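Local coordinates for protein 4-hydroxy-tetrahydrodipicolinate synthase (Aquifex aeolicus, PDB 2EHH) that probably condenses pyruvate with the semialdehyde of L-aspartate to 4-hydroxy-tetrahydrodipicolinate, a step of lysine biosynthesis, through a Schiff-base intermediate, at residues T11-G16 with P251-C256; C262-R267 with E276-L281. All blocks are in the same frame, centred on the assembly; numbering follows the deposited sequence.

Contact 1: T11-G16 with P251-C256; sequences TPFKEG and PVKTAC
Lys253 of helix 250-258 reaches across to the loop that follows the first barrel strand, 4-8, where it is hydrogen-bonded to Thr11 and comes close to the ring of Phe13. Lys253 NZ donates a 2.7 Å hydrogen bond to the backbone O of Thr11. The C=O...N angle is 146°, and the nitrogen is tilted 33° from the carbonyl plane. The chain leaves the helix with CG anti to the backbone N and then bends at chi3 (-102°), turning the ammonium group onto this carbonyl. In this TIM barrel the loop leads from strand 4-8 into the hairpin of strands 13-14 and 17-18. Phe13 begins strand 13-14, and its side chain crosses that of Lys253 at about a right angle. Lys253 NZ approaches the ring obliquely, 3.2 Å from Phe13 CD1. Thr11 O also lies over the centre of one face of the ring, 3.7 Å above the plane. A water accepts a 2.9 Å bond from Phe13 N and a weak one from Lys253 NZ. The ammonium group is buried. Glu46 forms a salt bridge with it and Glu265 O accepts a further bond, which probably stabilises its positive charge. The Lys253 side chain lies about 7 Å from that of Thr44, a predicted pyruvate-binding residue.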
loop_
_atom_site.group_PDB
_atom_site.type_symbol
_atom_site.label_atom_id
_atom_site.label_comp_id
_atom_site.label_asym_id
_atom_site.label_seq_id
_atom_site.Cartn_x
_atom_site.Cartn_y
_atom_site.Cartn_z
ATOM N N THR A 11 -5.280 29.736 7.874
ATOM C CA THR A 11 -5.782 30.538 8.985
ATOM C C THR A 11 -4.583 31.257 9.598
ATOM O O THR A 11 -3.745 30.640 10.260
ATOM C CB THR A 11 -6.454 29.675 10.071
ATOM O OG1 THR A 11 -7.565 28.969 9.509
ATOM C CG2 THR A 11 -6.954 30.559 11.217
ATOM N N PRO A 12 -4.470 32.573 9.358
ATOM C CA PRO A 12 -3.369 33.386 9.884
ATOM C C PRO A 12 -3.361 33.405 11.410
ATOM O O PRO A 12 -4.416 33.476 12.043
ATOM C CB PRO A 12 -3.653 34.772 9.308
ATOM C CG PRO A 12 -4.409 34.482 8.052
ATOM C CD PRO A 12 -5.336 33.375 8.476
ATOM N N PHE A 13 -2.169 33.340 11.991
ATOM C CA PHE A 13 -2.008 33.370 13.440
ATOM C C PHE A 13 -1.051 34.496 13.820
ATOM O O PHE A 13 -0.147 34.836 13.061
ATOM C CB PHE A 13 -1.428 32.045 13.954
ATOM C CG PHE A 13 -2.384 30.890 13.894
ATOM C CD1 PHE A 13 -1.953 29.644 13.447
ATOM C CD2 PHE A 13 -3.704 31.033 14.306
ATOM C CE1 PHE A 13 -2.824 28.556 13.410
ATOM C CE2 PHE A 13 -4.584 29.952 14.276
ATOM C CZ PHE A 13 -4.142 28.709 13.825
ATOM N N LYS A 14 -1.262 35.069 14.998
ATOM C CA LYS A 14 -0.399 36.131 15.496
ATOM C C LYS A 14 -0.568 36.211 17.004
ATOM O O LYS A 14 -1.689 36.303 17.505
ATOM C CB LYS A 14 -0.759 37.475 14.863
ATOM C CG LYS A 14 0.167 38.610 15.283
ATOM C CD LYS A 14 -0.233 39.920 14.636
ATOM C CE LYS A 14 0.674 41.050 15.082
ATOM N NZ LYS A 14 0.244 42.354 14.495
ATOM N N GLU A 15 0.546 36.160 17.727
ATOM C CA GLU A 15 0.497 36.228 19.186
ATOM C C GLU A 15 -0.272 35.021 19.716
ATOM O O GLU A 15 -0.898 35.095 20.771
ATOM C CB GLU A 15 -0.224 37.503 19.636
ATOM C CG GLU A 15 0.074 38.742 18.804
ATOM C CD GLU A 15 -0.969 39.840 19.001
ATOM O OE1 GLU A 15 -0.883 40.878 18.308
ATOM O OE2 GLU A 15 -1.876 39.664 19.847
ATOM N N GLY A 16 -0.240 33.917 18.975
ATOM C CA GLY A 16 -0.947 32.721 19.402
ATOM C C GLY A 16 -2.459 32.815 19.269
ATOM O O GLY A 16 -3.194 31.978 19.793
ATOM N N PRO A 251 3.992 24.270 3.735
ATOM C CA PRO A 251 4.562 25.047 2.627
ATOM C C PRO A 251 3.714 26.248 2.191
ATOM O O PRO A 251 4.240 27.344 1.998
ATOM C CB PRO A 251 4.695 24.012 1.508
ATOM C CG PRO A 251 4.912 22.729 2.270
ATOM C CD PRO A 251 3.881 22.847 3.364
ATOM N N VAL A 252 2.407 26.051 2.039
ATOM C CA VAL A 252 1.555 27.144 1.593
ATOM C C VAL A 252 1.485 28.308 2.583
ATOM O O VAL A 252 1.470 29.467 2.171
ATOM C CB VAL A 252 0.118 26.653 1.257
ATOM C CG1 VAL A 252 -0.608 26.230 2.514
ATOM C CG2 VAL A 252 -0.639 27.743 0.517
ATOM N N LYS A 253 1.445 28.018 3.877
ATOM C CA LYS A 253 1.407 29.100 4.854
ATOM C C LYS A 253 2.747 29.829 4.804
ATOM O O LYS A 253 2.804 31.056 4.923
ATOM C CB LYS A 253 1.140 28.567 6.266
ATOM C CG LYS A 253 1.221 29.651 7.342
ATOM C CD LYS A 253 0.631 29.207 8.681
ATOM C CE LYS A 253 -0.769 29.787 8.895
ATOM N NZ LYS A 253 -1.259 29.560 10.290
ATOM N N THR A 254 3.826 29.075 4.613
ATOM C CA THR A 254 5.154 29.673 4.530
ATOM C C THR A 254 5.241 30.577 3.296
ATOM O O THR A 254 5.854 31.648 3.338
ATOM C CB THR A 254 6.256 28.597 4.442
ATOM O OG1 THR A 254 6.215 27.765 5.613
ATOM C CG2 THR A 254 7.630 29.254 4.344
ATOM N N ALA A 255 4.626 30.145 2.198
ATOM C CA ALA A 255 4.639 30.932 0.967
ATOM C C ALA A 255 3.883 32.244 1.167
ATOM O O ALA A 255 4.334 33.303 0.724
ATOM C CB ALA A 255 4.010 30.137 -0.174
ATOM N N CYS A 256 2.730 32.167 1.822
ATOM C CA CYS A 256 1.927 33.357 2.084
ATOM C C CYS A 256 2.713 34.317 2.972
ATOM O O CYS A 256 2.599 35.535 2.828
ATOM C CB CYS A 256 0.605 32.980 2.760
ATOM S SG CYS A 256 -0.529 32.048 1.693
HETATM O O HOH W 1 0.212 32.484 10.552
#

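Contact 2: C262-R267 with E276-L281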
loop_
_atom_site.group_PDB
_atom_site.type_symbol
_atom_site.label_atom_id
_atom_site.label_comp_id
_atom_site.label_asym_id
_atom_site.label_seq_id
_atom_site.Cartn_x
_atom_site.Cartn_y
_atom_site.Cartn_z
ATOM N N CYS A 262 0.775 36.963 5.883
ATOM C CA CYS A 262 0.537 36.474 7.231
ATOM C C CYS A 262 1.843 36.298 7.972
ATOM O O CYS A 262 2.923 36.382 7.385
ATOM C CB CYS A 262 -0.197 35.132 7.194
ATOM S SG CYS A 262 0.783 33.770 6.496
ATOM N N GLU A 263 1.733 36.060 9.272
ATOM C CA GLU A 263 2.898 35.844 10.109
ATOM C C GLU A 263 3.347 34.407 9.905
ATOM O O GLU A 263 2.539 33.540 9.571
ATOM C CB GLU A 263 2.540 36.061 11.580
ATOM C CG GLU A 263 2.108 37.473 11.911
ATOM C CD GLU A 263 3.175 38.494 11.572
ATOM O OE1 GLU A 263 4.303 38.369 12.096
ATOM O OE2 GLU A 263 2.887 39.418 10.783
ATOM N N LYS A 264 4.638 34.165 10.095
ATOM C CA LYS A 264 5.194 32.828 9.955
ATOM C C LYS A 264 4.931 32.135 11.288
ATOM O O LYS A 264 5.833 31.991 12.110
ATOM C CB LYS A 264 6.696 32.924 9.690
ATOM C CG LYS A 264 7.377 31.610 9.359
ATOM C CD LYS A 264 8.843 31.859 9.055
ATOM C CE LYS A 264 9.563 30.599 8.635
ATOM N NZ LYS A 264 10.981 30.902 8.312
ATOM N N GLU A 265 3.687 31.719 11.500
ATOM C CA GLU A 265 3.313 31.078 12.754
ATOM C C GLU A 265 2.303 29.952 12.573
ATOM O O GLU A 265 1.239 30.148 11.987
ATOM C CB GLU A 265 2.739 32.133 13.712
ATOM C CG GLU A 265 2.344 31.622 15.090
ATOM C CD GLU A 265 1.853 32.741 16.000
ATOM O OE1 GLU A 265 2.515 33.801 16.041
ATOM O OE2 GLU A 265 0.820 32.565 16.679
ATOM N N PHE A 266 2.654 28.775 13.083
ATOM C CA PHE A 266 1.789 27.603 13.028
ATOM C C PHE A 266 1.480 27.206 14.463
ATOM O O PHE A 266 2.001 27.795 15.407
ATOM C CB PHE A 266 2.493 26.410 12.376
ATOM C CG PHE A 266 3.020 26.674 10.998
ATOM C CD1 PHE A 266 4.223 27.349 10.813
ATOM C CD2 PHE A 266 2.328 26.214 9.880
ATOM C CE1 PHE A 266 4.737 27.559 9.534
ATOM C CE2 PHE A 266 2.832 26.417 8.600
ATOM C CZ PHE A 266 4.040 27.091 8.427
ATOM N N ARG A 267 0.632 26.203 14.624
ATOM C CA ARG A 267 0.320 25.696 15.949
ATOM C C ARG A 267 0.751 24.241 15.975
ATOM O O ARG A 267 0.410 23.478 15.072
ATOM C CB ARG A 267 -1.173 25.800 16.248
ATOM C CG ARG A 267 -1.611 27.203 16.648
ATOM C CD ARG A 267 -3.086 27.240 16.984
ATOM N NE ARG A 267 -3.513 28.575 17.390
ATOM C CZ ARG A 267 -4.753 28.884 17.754
ATOM N NH1 ARG A 267 -5.700 27.951 17.765
ATOM N NH2 ARG A 267 -5.044 30.128 18.116
ATOM N N GLU A 276 16.445 24.006 4.438
ATOM C CA GLU A 276 16.686 23.533 3.077
ATOM C C GLU A 276 15.404 23.582 2.243
ATOM O O GLU A 276 15.396 24.117 1.135
ATOM C CB GLU A 276 17.228 22.100 3.108
ATOM C CG GLU A 276 18.556 21.959 3.844
ATOM C CD GLU A 276 18.835 20.530 4.290
ATOM O OE1 GLU A 276 17.990 19.953 5.017
ATOM O OE2 GLU A 276 19.901 19.985 3.920
ATOM N N ASN A 277 14.322 23.029 2.781
ATOM C CA ASN A 277 13.048 23.021 2.070
ATOM C C ASN A 277 12.479 24.426 1.905
ATOM O O ASN A 277 11.942 24.768 0.850
ATOM C CB ASN A 277 12.043 22.127 2.801
ATOM C CG ASN A 277 12.301 20.647 2.564
ATOM O OD1 ASN A 277 11.853 19.796 3.331
ATOM N ND2 ASN A 277 13.011 20.336 1.485
ATOM N N GLU A 278 12.593 25.245 2.944
ATOM C CA GLU A 278 12.084 26.603 2.858
ATOM C C GLU A 278 12.796 27.375 1.748
ATOM O O GLU A 278 12.188 28.211 1.086
ATOM C CB GLU A 278 12.244 27.329 4.196
ATOM C CG GLU A 278 11.814 28.788 4.154
ATOM C CD GLU A 278 11.383 29.322 5.510
ATOM O OE1 GLU A 278 11.508 30.548 5.720
ATOM O OE2 GLU A 278 10.906 28.530 6.359
ATOM N N ASN A 279 14.080 27.093 1.542
ATOM C CA ASN A 279 14.838 27.773 0.492
ATOM C C ASN A 279 14.409 27.282 -0.886
ATOM O O ASN A 279 14.399 28.046 -1.853
ATOM C CB ASN A 279 16.345 27.558 0.674
ATOM C CG ASN A 279 16.950 28.498 1.702
ATOM O OD1 ASN A 279 16.695 29.704 1.679
ATOM N ND2 ASN A 279 17.767 27.955 2.598
ATOM N N LYS A 280 14.063 26.002 -0.978
ATOM C CA LYS A 280 13.611 25.430 -2.240
ATOM C C LYS A 280 12.311 26.142 -2.612
ATOM O O LYS A 280 12.093 26.515 -3.765
ATOM C CB LYS A 280 13.356 23.931 -2.081
ATOM C CG LYS A 280 12.987 23.210 -3.371
ATOM C CD LYS A 280 14.183 23.082 -4.313
ATOM C CE LYS A 280 13.798 22.372 -5.609
ATOM N NZ LYS A 280 12.665 23.056 -6.298
ATOM N N LEU A 281 11.450 26.336 -1.621
ATOM C CA LEU A 281 10.179 27.011 -1.848
ATOM C C LEU A 281 10.412 28.431 -2.344
ATOM O O LEU A 281 9.830 28.844 -3.341
ATOM C CB LEU A 281 9.356 27.053 -0.560
ATOM C CG LEU A 281 8.073 27.890 -0.619
ATOM C CD1 LEU A 281 7.124 27.326 -1.672
ATOM C CD2 LEU A 281 7.409 27.888 0.753
#
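Lys264 and Glu278 make this contact by themselves, as a salt bridge at the protein surface. The two side chains come from opposite directions and meet at their charged ends. Lys264 NZ donates a 2.7 Å hydrogen bond to Glu278 OE1, which accepts with its syn lone pair, on the side of the other oxygen. A second, weak bond runs from Lys264 NZ to Glu278 OE2 at 3.1 Å. The ammonium group therefore faces both oxygens of the carboxylate but sits nearer OE1 than OE2. Both chains are extended beyond CG. With CG anti to the backbone N in each (chi1 -173° in Lys264, 176° in Glu278), together they bridge the 11.7 Å between the CA atoms of Lys264 and Glu278. Lys264 CE also comes within 3.4 Å of Glu278 OE2.

The lysine also makes a cation-pi interaction with Trp257, and Glu278 packs on the same tryptophan, so the bridge runs beside an aromatic side chain. In the backbone, Lys264 is the centre of an inverse gamma turn. This turn lies in the loop between helices 250-258 and 275-287. The salt bridge ties that loop to helix 275-287, while Trp257 and Met258 of helix 250-258 touch Glu278.

In the fold
The centres of contacts 1 and 2 are about 8 Å apart, on the same side of the chain's centre. They come in series along the chain: contact 1 closes at helix 250-258, and contact 2 then joins the following loop to helix 275-287. Contact 1 is buried and spans 235 residues, linking the start of the TIM barrel to a helix beyond its eighth strand. Contact 2 is local and lies at the surface, away from the annotated sites. The two also touch. Gly16 N probably makes a hydrogen bond to Glu265 OE2, and the Leu281 side chain packs on the backbone O of Pro251. The hairpin loop, the C-terminal helices and the loop between them thus form one connected region, whose contact 1 side approaches the predicted pyruvate site.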